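Local structure of lipid binding hydrolase (Escherichia coli, 2IF6) at residues D9-I14 and Q60-G65; V53-L58 and R93-P98; G68-R73 and T176-W181; Q84-Q89 and N122-R127. The protein is of unproven function but is probably a lipid-binding hydrolase with a permuted papain-like fold. One frame throughout, in Å; residues are numbered along the deposited sequence. Where two conformers were deposited one is given.

Contact 1: D9-I14 and Q60-G65; sequences DIIFQI and QWIAHG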
loop_
_atom_site.group_PDB
_atom_site.type_symbol
_atom_site.label_atom_id
_atom_site.label_comp_id
_atom_site.label_asym_id
_atom_site.label_seq_id
_atom_site.Cartn_x
_atom_site.Cartn_y
_atom_site.Cartn_z
ATOM N N ASP A 9 -3.661 1.462 -11.152
ATOM C CA ASP A 9 -4.336 0.323 -10.508
ATOM C C ASP A 9 -3.603 0.025 -9.200
ATOM O O ASP A 9 -2.356 0.046 -9.158
ATOM C CB ASP A 9 -4.321 -0.963 -11.379
ATOM C CG ASP A 9 -5.158 -0.843 -12.624
ATOM O OD1 ASP A 9 -5.895 0.193 -12.801
ATOM O OD2 ASP A 9 -5.068 -1.788 -13.440
ATOM N N ILE A 10 -4.353 -0.185 -8.138
ATOM C CA ILE A 10 -3.724 -0.408 -6.837
ATOM C C ILE A 10 -3.827 -1.880 -6.545
ATOM O O ILE A 10 -4.917 -2.442 -6.597
ATOM C CB ILE A 10 -4.395 0.434 -5.734
ATOM C CG1 ILE A 10 -4.421 1.923 -6.165
ATOM C CG2 ILE A 10 -3.634 0.255 -4.399
ATOM C CD1 ILE A 10 -5.309 2.855 -5.263
ATOM N N ILE A 11 -2.696 -2.500 -6.219
ATOM C CA ILE A 11 -2.646 -3.944 -6.097
ATOM C C ILE A 11 -2.277 -4.329 -4.655
ATOM O O ILE A 11 -1.467 -3.639 -4.036
ATOM C CB ILE A 11 -1.669 -4.548 -7.163
ATOM C CG1 ILE A 11 -1.744 -6.089 -7.172
ATOM C CG2 ILE A 11 -0.257 -4.000 -7.001
ATOM C CD1 ILE A 11 -1.192 -6.754 -8.405
ATOM N N PHE A 12 -2.850 -5.427 -4.146
ATOM C CA PHE A 12 -2.714 -5.787 -2.725
ATOM C C PHE A 12 -2.303 -7.261 -2.665
ATOM O O PHE A 12 -2.688 -8.054 -3.537
ATOM C CB PHE A 12 -4.057 -5.593 -1.998
ATOM C CG PHE A 12 -4.598 -4.172 -2.046
ATOM C CD1 PHE A 12 -4.449 -3.342 -0.960
ATOM C CD2 PHE A 12 -5.273 -3.682 -3.176
ATOM C CE1 PHE A 12 -4.921 -2.024 -0.998
ATOM C CE2 PHE A 12 -5.763 -2.322 -3.191
ATOM C CZ PHE A 12 -5.603 -1.562 -2.104
ATOM N N GLN A 13 -1.529 -7.620 -1.642
ATOM C CA GLN A 13 -1.102 -8.981 -1.458
ATOM C C GLN A 13 -0.854 -9.213 0.032
ATOM O O GLN A 13 -0.875 -8.269 0.829
ATOM C CB GLN A 13 0.190 -9.248 -2.267
ATOM C CG GLN A 13 1.431 -8.544 -1.694
ATOM C CD GLN A 13 2.719 -8.760 -2.476
ATOM O OE1 GLN A 13 3.751 -8.301 -2.022
ATOM N NE2 GLN A 13 2.678 -9.460 -3.621
ATOM N N ILE A 14 -0.572 -10.467 0.357
ATOM C CA ILE A 14 -0.135 -10.866 1.685
ATOM C C ILE A 14 1.383 -10.910 1.668
ATOM O O ILE A 14 2.000 -11.770 0.998
ATOM C CB ILE A 14 -0.620 -12.295 2.050
ATOM C CG1 ILE A 14 -2.138 -12.452 1.878
ATOM C CG2 ILE A 14 -0.191 -12.646 3.479
ATOM C CD1 ILE A 14 -2.561 -13.916 2.006
ATOM N N GLN A 60 7.206 -10.499 -10.989
ATOM C CA GLN A 60 8.020 -10.692 -9.781
ATOM C C GLN A 60 7.268 -10.205 -8.502
ATOM O O GLN A 60 7.296 -10.858 -7.436
ATOM C CB GLN A 60 9.371 -9.999 -9.971
ATOM C CG GLN A 60 10.202 -9.725 -8.726
ATOM C CD GLN A 60 11.386 -8.791 -9.031
ATOM O OE1 GLN A 60 11.961 -8.846 -10.133
ATOM N NE2 GLN A 60 11.728 -7.916 -8.073
ATOM N N TRP A 61 6.613 -9.055 -8.609
ATOM C CA TRP A 61 5.801 -8.555 -7.490
ATOM C C TRP A 61 4.760 -9.570 -7.000
ATOM O O TRP A 61 4.613 -9.792 -5.813
ATOM C CB TRP A 61 5.106 -7.249 -7.884
ATOM C CG TRP A 61 4.552 -6.538 -6.696
ATOM C CD1 TRP A 61 5.204 -5.627 -5.909
ATOM C CD2 TRP A 61 3.246 -6.722 -6.116
ATOM N NE1 TRP A 61 4.367 -5.199 -4.886
ATOM C CE2 TRP A 61 3.156 -5.845 -5.015
ATOM C CE3 TRP A 61 2.144 -7.533 -6.435
ATOM C CZ2 TRP A 61 2.015 -5.769 -4.224
ATOM C CZ3 TRP A 61 0.999 -7.433 -5.669
ATOM C CH2 TRP A 61 0.953 -6.561 -4.562
ATOM N N ILE A 62 4.026 -10.185 -7.927
ATOM C CA ILE A 62 2.942 -11.090 -7.555
ATOM C C ILE A 62 3.491 -12.366 -6.904
ATOM O O ILE A 62 2.883 -12.913 -5.961
ATOM C CB ILE A 62 2.108 -11.491 -8.781
ATOM C CG1 ILE A 62 1.310 -10.278 -9.283
ATOM C CG2 ILE A 62 1.198 -12.727 -8.441
ATOM C CD1 ILE A 62 0.591 -10.498 -10.632
ATOM N N ALA A 63 4.622 -12.829 -7.434
ATOM C CA ALA A 63 5.289 -14.076 -7.001
ATOM C C ALA A 63 5.746 -13.939 -5.554
ATOM O O ALA A 63 5.818 -14.913 -4.818
ATOM C CB ALA A 63 6.504 -14.359 -7.917
ATOM N N HIS A 64 6.062 -12.718 -5.154
ATOM C CA HIS A 64 6.506 -12.446 -3.788
ATOM C C HIS A 64 5.369 -12.510 -2.745
ATOM O O HIS A 64 5.624 -12.620 -1.544
ATOM C CB HIS A 64 7.223 -11.095 -3.722
ATOM C CG HIS A 64 8.673 -11.152 -4.105
ATOM N ND1 HIS A 64 9.278 -10.182 -4.874
ATOM C CD2 HIS A 64 9.642 -12.050 -3.804
ATOM C CE1 HIS A 64 10.554 -10.485 -5.040
ATOM N NE2 HIS A 64 10.800 -11.615 -4.403
ATOM N N GLY A 65 4.121 -12.457 -3.189
ATOM C CA GLY A 65 3.000 -12.508 -2.255
ATOM C C GLY A 65 2.801 -13.933 -1.795
ATOM O O GLY A 65 3.076 -14.866 -2.540
HETATM O O HOH W 1 0.738 -11.362 -4.914
HETATM O O HOH W 2 5.773 -8.226 -3.651
#
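The indole of Trp61 is sandwiched between two side chains of strand 10-13. Ile11 presses one face, its CG2 lying 3.9 Å from the centroid of the Trp61 six-membered ring in a CH-pi contact, while Ile11 CG1 reaches Trp61 CZ3 at 3.4 Å. On the opposite face the Gln13 amide stacks nearly parallel to the ring, the planes 14° apart, with Gln13 NE2 3.3 Å from Trp61 CZ3. The Gln13 chain, extended beyond CG (chi2 -179°), lays the amide on this face, where NE2 also donates to Trp61 O at 2.9 Å, with an N-H...O angle of 154° and from outside the carbonyl plane. The Ile11 face is tight and apolar; the Gln13 face is the wet one. Round its amide one water accepts from Gln13 NE2 and donates to Ile62 O, and a second donates to both Gln13 OE1 and Trp61 O. His64 lies at the exposed rim. Gly65 CA meets Ile14 O in a CA-H...O contact of 3.5 Å. Trp61 also meets the ring of His33 and makes a weak bond through NE1 to Glu48, two members of a possible Cys-His-Glu triad. Helix 58-63 thus lies over the sheet, its tryptophan resting on strands 10-13, 33-40 and 43-49.

Contact 2: V53-L58 and R93-P98; sequences VKYTPL and RYLGKP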
loop_
_atom_site.group_PDB
_atom_site.type_symbol
_atom_site.label_atom_id
_atom_site.label_comp_id
_atom_site.label_asym_id
_atom_site.label_seq_id
_atom_site.Cartn_x
_atom_site.Cartn_y
_atom_site.Cartn_z
ATOM N N VAL A 53 11.714 3.017 -2.167
ATOM C CA VAL A 53 10.602 3.129 -3.120
ATOM C C VAL A 53 11.198 2.867 -4.501
ATOM O O VAL A 53 12.262 3.406 -4.865
ATOM C CB VAL A 53 9.919 4.510 -3.073
ATOM C CG1 VAL A 53 8.832 4.609 -4.177
ATOM C CG2 VAL A 53 9.339 4.833 -1.620
ATOM N N LYS A 54 10.525 2.029 -5.275
ATOM C CA LYS A 54 11.103 1.476 -6.505
ATOM C C LYS A 54 10.014 0.895 -7.403
ATOM O O LYS A 54 8.864 0.684 -6.969
ATOM C CB LYS A 54 12.076 0.338 -6.157
ATOM C CG LYS A 54 11.331 -0.935 -5.675
ATOM C CD LYS A 54 12.254 -2.016 -5.130
ATOM C CE LYS A 54 12.757 -2.908 -6.252
ATOM N NZ LYS A 54 13.817 -3.864 -5.757
ATOM N N TYR A 55 10.395 0.616 -8.638
ATOM C CA TYR A 55 9.573 -0.165 -9.577
ATOM C C TYR A 55 10.007 -1.627 -9.626
ATOM O O TYR A 55 11.204 -1.932 -9.719
ATOM C CB TYR A 55 9.733 0.360 -10.993
ATOM C CG TYR A 55 9.480 1.826 -11.204
ATOM C CD1 TYR A 55 8.190 2.360 -11.108
ATOM C CD2 TYR A 55 10.527 2.674 -11.566
ATOM C CE1 TYR A 55 7.956 3.702 -11.361
ATOM C CE2 TYR A 55 10.321 4.005 -11.798
ATOM C CZ TYR A 55 9.038 4.519 -11.704
ATOM O OH TYR A 55 8.873 5.852 -11.935
ATOM N N THR A 56 9.032 -2.521 -9.612
ATOM C CA THR A 56 9.263 -3.948 -9.683
ATOM C C THR A 56 8.421 -4.549 -10.804
ATOM O O THR A 56 7.238 -4.250 -10.883
ATOM C CB THR A 56 8.790 -4.610 -8.359
ATOM O OG1 THR A 56 9.527 -4.040 -7.277
ATOM C CG2 THR A 56 9.003 -6.094 -8.383
ATOM N N PRO A 57 9.007 -5.427 -11.651
ATOM C CA PRO A 57 8.167 -6.071 -12.670
ATOM C C PRO A 57 6.968 -6.804 -12.048
ATOM O O PRO A 57 7.093 -7.474 -11.037
ATOM C CB PRO A 57 9.128 -7.049 -13.354
ATOM C CG PRO A 57 10.458 -6.474 -13.166
ATOM C CD PRO A 57 10.429 -5.823 -11.787
ATOM N N LEU A 58 5.800 -6.630 -12.633
ATOM C CA LEU A 58 4.561 -7.205 -12.077
ATOM C C LEU A 58 4.637 -8.724 -11.794
ATOM O O LEU A 58 4.190 -9.203 -10.761
ATOM C CB LEU A 58 3.378 -6.885 -12.997
ATOM C CG LEU A 58 2.032 -7.492 -12.600
ATOM C CD1 LEU A 58 1.567 -6.892 -11.231
ATOM C CD2 LEU A 58 0.998 -7.195 -13.679
ATOM N N ARG A 93 8.781 11.409 -7.748
ATOM C CA ARG A 93 9.301 12.256 -6.670
ATOM C C ARG A 93 9.636 11.471 -5.401
ATOM O O ARG A 93 10.361 11.965 -4.557
ATOM C CB ARG A 93 8.312 13.384 -6.340
ATOM C CG ARG A 93 7.862 14.220 -7.563
ATOM C CD ARG A 93 6.745 15.214 -7.216
ATOM N NE ARG A 93 7.041 16.005 -6.022
ATOM C CZ ARG A 93 6.137 16.298 -5.081
ATOM N NH1 ARG A 93 4.875 15.866 -5.193
ATOM N NH2 ARG A 93 6.491 17.016 -4.014
ATOM N N TYR A 94 9.120 10.246 -5.274
ATOM C CA TYR A 94 9.314 9.424 -4.062
ATOM C C TYR A 94 10.338 8.297 -4.265
ATOM O O TYR A 94 10.702 7.604 -3.305
ATOM C CB TYR A 94 7.965 8.817 -3.614
ATOM C CG TYR A 94 6.934 9.869 -3.247
ATOM C CD1 TYR A 94 6.784 10.292 -1.933
ATOM C CD2 TYR A 94 6.120 10.440 -4.220
ATOM C CE1 TYR A 94 5.828 11.272 -1.596
ATOM C CE2 TYR A 94 5.194 11.437 -3.905
ATOM C CZ TYR A 94 5.049 11.842 -2.599
ATOM O OH TYR A 94 4.121 12.817 -2.293
ATOM N N LEU A 95 10.803 8.105 -5.504
ATOM C CA LEU A 95 11.718 7.017 -5.784
ATOM C C LEU A 95 12.984 7.157 -4.955
ATOM O O LEU A 95 13.496 8.275 -4.757
ATOM C CB LEU A 95 12.099 6.972 -7.274
ATOM C CG LEU A 95 10.998 6.525 -8.219
ATOM C CD1 LEU A 95 11.315 6.883 -9.657
ATOM C CD2 LEU A 95 10.711 4.973 -8.082
ATOM N N GLY A 96 13.473 6.034 -4.452
ATOM C CA GLY A 96 14.685 6.032 -3.644
ATOM C C GLY A 96 14.522 6.336 -2.168
ATOM O O GLY A 96 15.488 6.224 -1.428
ATOM N N LYS A 97 13.334 6.727 -1.724
ATOM C CA LYS A 97 13.087 6.969 -0.283
ATOM C C LYS A 97 13.181 5.642 0.486
ATOM O O LYS A 97 12.629 4.624 0.034
ATOM C CB LYS A 97 11.714 7.596 -0.053
ATOM C CG LYS A 97 11.596 9.095 -0.479
ATOM C CD LYS A 97 12.208 10.007 0.565
ATOM C CE LYS A 97 12.257 11.496 0.102
ATOM N NZ LYS A 97 10.870 12.015 0.042
ATOM N N PRO A 98 13.883 5.623 1.637
ATOM C CA PRO A 98 13.998 4.346 2.360
ATOM C C PRO A 98 12.703 3.884 3.060
ATOM O O PRO A 98 11.762 4.655 3.191
ATOM C CB PRO A 98 15.087 4.614 3.414
ATOM C CG PRO A 98 15.506 6.018 3.248
ATOM C CD PRO A 98 14.604 6.722 2.301
#
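Leu95 and Tyr55 cross at about a right angle, the leucine laying its branched end on the phenol ring. Leu95 CD2 sits over one face, 4.1 Å from the centroid of the Tyr55 ring and 19° off its normal, shifted toward the rim; the other methyl, CD1, comes to 3.5 Å from Tyr55 OH. Tyr55 CG stands anti to the carbonyl carbon (chi1 -54°), an orientation that swings the ring toward Leu95, and Arg40 makes a cation-pi contact with the same ring. Val53 points toward the loop. Its CB rests 3.2 Å from Tyr94 O, and both its methyls lie beside that oxygen, CG2 also near Lys97 CB. The loop here is a type II beta turn from Tyr94 to Lys97, with Gly96 at positive phi, and it meets the start of strand 53-57, an outermost strand of the six-stranded antiparallel sheet. Two backbone bonds join them: Val53 N donates to Lys97 O at 2.9 Å, and Gly96 N donates to Val53 O at 2.9 Å with a nearly straight N-H (173°). The Lys97 chain, bent at chi2 and chi4, turns from Val53 and gives its NZ to Asp107 O.

Contact 3: G68-R73 and T176-W181; sequences GKYVVR and TVAKEW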
loop_
_atom_site.group_PDB
_atom_site.type_symbol
_atom_site.label_atom_id
_atom_site.label_comp_id
_atom_site.label_asym_id
_atom_site.label_seq_id
_atom_site.Cartn_x
_atom_site.Cartn_y
_atom_site.Cartn_z
ATOM N N GLY A 68 0.903 -16.405 -4.032
ATOM C CA GLY A 68 0.682 -15.677 -5.285
ATOM C C GLY A 68 -0.637 -14.905 -5.350
ATOM O O GLY A 68 -1.051 -14.481 -6.447
ATOM N N LYS A 69 -1.328 -14.759 -4.207
ATOM C CA LYS A 69 -2.664 -14.158 -4.184
ATOM C C LYS A 69 -2.552 -12.650 -4.357
ATOM O O LYS A 69 -1.610 -12.022 -3.838
ATOM C CB LYS A 69 -3.385 -14.422 -2.879
ATOM C CG LYS A 69 -3.689 -15.882 -2.633
ATOM C CD LYS A 69 -4.498 -15.965 -1.342
ATOM C CE LYS A 69 -4.871 -17.385 -1.045
ATOM N NZ LYS A 69 -5.847 -17.412 0.098
ATOM N N TYR A 70 -3.509 -12.070 -5.079
ATOM C CA TYR A 70 -3.538 -10.620 -5.238
ATOM C C TYR A 70 -4.944 -10.190 -5.637
ATOM O O TYR A 70 -5.753 -10.994 -6.151
ATOM C CB TYR A 70 -2.470 -10.119 -6.265
ATOM C CG TYR A 70 -2.769 -10.470 -7.713
ATOM C CD1 TYR A 70 -3.493 -9.597 -8.535
ATOM C CD2 TYR A 70 -2.337 -11.694 -8.259
ATOM C CE1 TYR A 70 -3.781 -9.931 -9.856
ATOM C CE2 TYR A 70 -2.602 -12.042 -9.586
ATOM C CZ TYR A 70 -3.335 -11.161 -10.377
ATOM O OH TYR A 70 -3.603 -11.510 -11.685
ATOM N N VAL A 71 -5.222 -8.920 -5.397
ATOM C CA VAL A 71 -6.475 -8.298 -5.847
ATOM C C VAL A 71 -6.093 -6.911 -6.296
ATOM O O VAL A 71 -5.143 -6.306 -5.741
ATOM C CB VAL A 71 -7.540 -8.243 -4.726
ATOM C CG1 VAL A 71 -7.005 -7.550 -3.493
ATOM C CG2 VAL A 71 -8.832 -7.540 -5.219
ATOM N N VAL A 72 -6.797 -6.408 -7.311
ATOM C CA VAL A 72 -6.473 -5.117 -7.900
ATOM C C VAL A 72 -7.682 -4.208 -7.831
ATOM O O VAL A 72 -8.768 -4.615 -8.227
ATOM C CB VAL A 72 -6.056 -5.276 -9.387
ATOM C CG1 VAL A 72 -5.712 -3.922 -9.958
ATOM C CG2 VAL A 72 -4.825 -6.228 -9.513
ATOM N N ARG A 73 -7.492 -2.974 -7.356
ATOM C CA ARG A 73 -8.570 -1.984 -7.353
ATOM C C ARG A 73 -8.255 -0.874 -8.359
ATOM O O ARG A 73 -7.086 -0.552 -8.605
ATOM C CB ARG A 73 -8.730 -1.380 -5.962
ATOM C CG ARG A 73 -9.035 -2.434 -4.896
ATOM C CD ARG A 73 -10.524 -2.736 -4.851
ATOM N NE ARG A 73 -11.242 -1.900 -3.904
ATOM C CZ ARG A 73 -12.540 -2.037 -3.651
ATOM N NH1 ARG A 73 -13.251 -2.983 -4.279
ATOM N NH2 ARG A 73 -13.132 -1.222 -2.784
ATOM N N THR A 176 -13.195 -3.302 -7.869
ATOM C CA THR A 176 -12.232 -4.367 -8.120
ATOM C C THR A 176 -12.173 -4.761 -9.603
ATOM O O THR A 176 -13.206 -5.079 -10.199
ATOM C CB THR A 176 -12.588 -5.617 -7.327
ATOM O OG1 THR A 176 -12.641 -5.323 -5.934
ATOM C CG2 THR A 176 -11.604 -6.727 -7.618
ATOM N N VAL A 177 -10.974 -4.810 -10.173
ATOM C CA VAL A 177 -10.790 -5.102 -11.611
ATOM C C VAL A 177 -9.984 -6.402 -11.845
ATOM O O VAL A 177 -9.878 -6.881 -12.975
ATOM C CB VAL A 177 -10.132 -3.920 -12.361
ATOM C CG1 VAL A 177 -11.037 -2.669 -12.318
ATOM C CG2 VAL A 177 -8.725 -3.629 -11.807
ATOM N N ALA A 178 -9.419 -6.978 -10.774
ATOM C CA ALA A 178 -8.723 -8.268 -10.904
ATOM C C ALA A 178 -8.653 -8.929 -9.563
ATOM O O ALA A 178 -8.501 -8.245 -8.542
ATOM C CB ALA A 178 -7.339 -8.093 -11.442
ATOM N N LYS A 179 -8.780 -10.255 -9.547
ATOM C CA LYS A 179 -8.735 -10.962 -8.287
ATOM C C LYS A 179 -8.279 -12.346 -8.516
ATOM O O LYS A 179 -8.948 -13.114 -9.229
ATOM C CB LYS A 179 -10.099 -11.007 -7.620
ATOM C CG LYS A 179 -9.973 -10.905 -6.140
ATOM C CD LYS A 179 -11.026 -11.669 -5.428
ATOM C CE LYS A 179 -12.394 -11.205 -5.793
ATOM N NZ LYS A 179 -13.273 -12.242 -5.237
ATOM N N GLU A 180 -7.144 -12.690 -7.923
ATOM C CA GLU A 180 -6.750 -14.108 -7.831
ATOM C C GLU A 180 -6.562 -14.368 -6.357
ATOM O O GLU A 180 -5.457 -14.271 -5.846
ATOM C CB GLU A 180 -5.449 -14.387 -8.569
ATOM C CG GLU A 180 -5.528 -14.138 -10.078
ATOM C CD GLU A 180 -6.148 -15.302 -10.811
ATOM O OE1 GLU A 180 -6.089 -16.436 -10.276
ATOM O OE2 GLU A 180 -6.682 -15.080 -11.926
ATOM N N TRP A 181 -7.655 -14.659 -5.668
ATOM C CA TRP A 181 -7.608 -14.770 -4.240
ATOM C C TRP A 181 -8.638 -15.778 -3.710
ATOM O O TRP A 181 -9.642 -15.364 -3.164
ATOM C CB TRP A 181 -7.920 -13.412 -3.647
ATOM C CG TRP A 181 -7.437 -13.285 -2.243
ATOM C CD1 TRP A 181 -7.831 -14.030 -1.153
ATOM C CD2 TRP A 181 -6.446 -12.371 -1.769
ATOM N NE1 TRP A 181 -7.135 -13.623 -0.038
ATOM C CE2 TRP A 181 -6.273 -12.615 -0.391
ATOM C CE3 TRP A 181 -5.674 -11.376 -2.380
ATOM C CZ2 TRP A 181 -5.363 -11.882 0.392
ATOM C CZ3 TRP A 181 -4.768 -10.667 -1.605
ATOM C CH2 TRP A 181 -4.627 -10.920 -0.226
#
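A classic beta bulge interrupts the antiparallel pairing of strands 70-75 and 174-180, where Val177 and Ala178 both face Val72. Val72 N donates to Ala178 O at 2.8 Å and Val72 O accepts from Val177 N, while farther along Tyr70 and Glu180 exchange a pair of backbone bonds. Beside the bulge Val72 splits its methyls, CG1 meeting Val177 CG2 at 3.5 Å and CG2 meeting Ala178 CB at 3.7 Å. On that same face of the sheet the Tyr70 ring runs alongside Glu180, whose CG comes to 3.6 Å from Tyr70 OH, the ring and carboxylate planes 37° apart. The other face carries Val71 against the CG of Lys179. At the end of the pairing Lys69, extended beyond CG, crosses Trp181 at about a right angle; its CD lies over the five-membered ring, 3.8 Å from the centroid and 9° off the normal, and its NZ goes on to Pro182 O. Beyond the bulge Arg73 bends at chi2 and chi3, which brings the guanidinium edge to Thr176; NH2 bonds Phe169 O, and NH1 donates to Thr176 OG1 at 2.9 Å, with the hydroxyl oxygen near the guanidinium plane.

Contact 4: Q84-Q89 and N122-R127; sequences QQKLAQ and NALGMR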
loop_
_atom_site.group_PDB
_atom_site.type_symbol
_atom_site.label_atom_id
_atom_site.label_comp_id
_atom_site.label_asym_id
_atom_site.label_seq_id
_atom_site.Cartn_x
_atom_site.Cartn_y
_atom_site.Cartn_z
ATOM N N GLN A 84 -3.516 9.313 -15.566
ATOM C CA GLN A 84 -2.450 8.312 -15.483
ATOM C C GLN A 84 -1.030 8.921 -15.549
ATOM O O GLN A 84 -0.160 8.553 -14.751
ATOM C CB GLN A 84 -2.682 7.245 -16.555
ATOM C CG GLN A 84 -3.939 6.401 -16.347
ATOM C CD GLN A 84 -4.133 5.403 -17.506
ATOM O OE1 GLN A 84 -3.205 5.138 -18.254
ATOM N NE2 GLN A 84 -5.321 4.859 -17.646
ATOM N N GLN A 85 -0.795 9.832 -16.501
ATOM C CA GLN A 85 0.478 10.554 -16.645
ATOM C C GLN A 85 0.789 11.418 -15.414
ATOM O O GLN A 85 1.960 11.627 -15.075
ATOM C CB GLN A 85 0.475 11.464 -17.888
ATOM C CG GLN A 85 0.618 10.696 -19.211
ATOM C CD GLN A 85 0.329 11.517 -20.472
ATOM O OE1 GLN A 85 -0.004 12.720 -20.416
ATOM N NE2 GLN A 85 0.448 10.854 -21.630
ATOM N N LYS A 86 -0.239 11.939 -14.751
ATOM C CA LYS A 86 0.024 12.701 -13.518
ATOM C C LYS A 86 0.439 11.783 -12.356
ATOM O O LYS A 86 1.347 12.132 -11.577
ATOM C CB LYS A 86 -1.165 13.582 -13.139
ATOM C CG LYS A 86 -1.341 14.769 -14.066
ATOM C CD LYS A 86 -2.621 15.529 -13.745
ATOM C CE LYS A 86 -2.827 16.696 -14.713
ATOM N NZ LYS A 86 -4.033 17.502 -14.342
ATOM N N LEU A 87 -0.202 10.617 -12.245
ATOM C CA LEU A 87 0.214 9.623 -11.220
ATOM C C LEU A 87 1.640 9.172 -11.468
ATOM O O LEU A 87 2.461 9.152 -10.540
ATOM C CB LEU A 87 -0.712 8.403 -11.204
ATOM C CG LEU A 87 -2.122 8.655 -10.657
ATOM C CD1 LEU A 87 -2.986 7.497 -11.075
ATOM C CD2 LEU A 87 -2.192 8.923 -9.126
ATOM N N ALA A 88 1.937 8.819 -12.719
ATOM C CA ALA A 88 3.291 8.386 -13.079
ATOM C C ALA A 88 4.358 9.438 -12.724
ATOM O O ALA A 88 5.401 9.095 -12.158
ATOM C CB ALA A 88 3.346 8.004 -14.550
ATOM N N GLN A 89 4.085 10.705 -13.061
ATOM C CA GLN A 89 4.961 11.869 -12.811
ATOM C C GLN A 89 5.240 12.100 -11.328
ATOM O O GLN A 89 6.373 12.336 -10.897
ATOM C CB GLN A 89 4.264 13.121 -13.368
ATOM C CG GLN A 89 5.111 14.381 -13.522
ATOM C CD GLN A 89 4.375 15.510 -14.275
ATOM O OE1 GLN A 89 3.176 15.767 -14.053
ATOM N NE2 GLN A 89 5.107 16.204 -15.153
ATOM N N ASN A 122 -1.331 13.871 -4.147
ATOM C CA ASN A 122 -0.535 14.927 -4.743
ATOM C C ASN A 122 -0.697 15.065 -6.250
ATOM O O ASN A 122 -0.606 16.165 -6.774
ATOM C CB ASN A 122 0.921 14.812 -4.314
ATOM C CG ASN A 122 1.120 15.281 -2.876
ATOM O OD1 ASN A 122 0.879 16.452 -2.564
ATOM N ND2 ASN A 122 1.485 14.366 -1.987
ATOM N N ALA A 123 -1.009 13.970 -6.931
ATOM C CA ALA A 123 -1.203 14.020 -8.376
ATOM C C ALA A 123 -2.619 14.471 -8.798
ATOM O O ALA A 123 -2.765 15.298 -9.718
ATOM C CB ALA A 123 -0.851 12.688 -9.020
ATOM N N LEU A 124 -3.649 13.922 -8.159
ATOM C CA LEU A 124 -5.036 14.110 -8.608
ATOM C C LEU A 124 -5.908 14.823 -7.565
ATOM O O LEU A 124 -7.081 15.090 -7.829
ATOM C CB LEU A 124 -5.672 12.737 -8.955
ATOM C CG LEU A 124 -4.904 11.811 -9.921
ATOM C CD1 LEU A 124 -5.693 10.559 -10.208
ATOM C CD2 LEU A 124 -4.578 12.589 -11.245
ATOM N N GLY A 125 -5.347 15.087 -6.389
ATOM C CA GLY A 125 -6.114 15.614 -5.247
ATOM C C GLY A 125 -7.213 14.685 -4.765
ATOM O O GLY A 125 -8.224 15.146 -4.228
ATOM N N MET A 126 -7.034 13.375 -4.943
ATOM C CA MET A 126 -7.971 12.378 -4.428
ATOM C C MET A 126 -7.431 11.830 -3.111
ATOM O O MET A 126 -6.242 11.532 -3.008
ATOM C CB MET A 126 -8.137 11.195 -5.406
ATOM C CG MET A 126 -8.686 11.534 -6.800
ATOM S SD MET A 126 -8.871 10.082 -7.902
ATOM C CE MET A 126 -9.304 8.801 -6.758
ATOM N N ARG A 127 -8.310 11.685 -2.122
ATOM C CA ARG A 127 -7.984 10.992 -0.884
ATOM C C ARG A 127 -8.514 9.564 -0.997
ATOM O O ARG A 127 -9.730 9.310 -0.910
ATOM C CB ARG A 127 -8.589 11.724 0.316
ATOM C CG ARG A 127 -8.022 13.158 0.524
ATOM C CD ARG A 127 -8.771 13.914 1.645
ATOM N NE ARG A 127 -8.672 13.230 2.940
ATOM C CZ ARG A 127 -7.771 13.514 3.884
ATOM N NH1 ARG A 127 -6.887 14.494 3.708
ATOM N NH2 ARG A 127 -7.762 12.814 5.021
#
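Ala123 CB faces the turn of helix 81-91 at Lys86 and Leu87, lying 3.4 Å from Lys86 O and 4.0 Å from Leu87 CD2. The small methyl lets the backbones come close, the CA atoms of Leu87 and Ala123 being 5.4 Å apart. Next to it Leu124 reaches two neighbours: CD1 meets Leu87 CD2 at 4.0 Å, and CD2 meets Lys86 CB, also at 4.0 Å. Leu87 and Leu124 cross at about a right angle. Both carry CG anti to the carbonyl carbon (chi1 -71° and -52°), and with that rotation each brings its branched end nearer to the other segment than its CB direction would suggest. No hydrogen bond crosses between these two segments; this is helix-helix packing, away from the sheet, made of apolar contact and the closeness of the alanine methyl to a helix carbonyl. That carbonyl, Lys86 O, also accepts from Thr90 OG1 within its own helix. Beyond CB the Lys86 chain runs out extended and leads away from the contact, its NZ forming a long, weak ion pair with Glu82. Helix 112-124 ends here, and Gly125, at positive phi, turns the chain away toward Met126. Farther out, Leu87 also touches Val119 and Tyr120, Ala123 touches Thr90 and Leu124 touches Gln83, so the last turns of helix 112-124 lie along helix 81-91.

Contacts 1, 2 and 3 all reach the six-stranded antiparallel sheet. Contact 3 joins its last two strands at one border, contact 2 meets strand 53-57 at the other, their centres about 21 Å apart, and contact 1 sets a helix over the strands between. Contacts 1 and 3 are close, about 9 Å between centres, because strands 10-13 and 70-75 are neighbours. Contact 4 pairs two helices, its centre about 22 Å from that of contact 3, and touches contact 2 through Tyr94 and Asn122. Contact 1 closes before contacts 3 and 4 open, whereas contact 2 interleaves with contacts 1, 3 and 4, joining the edge strand 53-57 to the loop between helices 81-91 and 112-124.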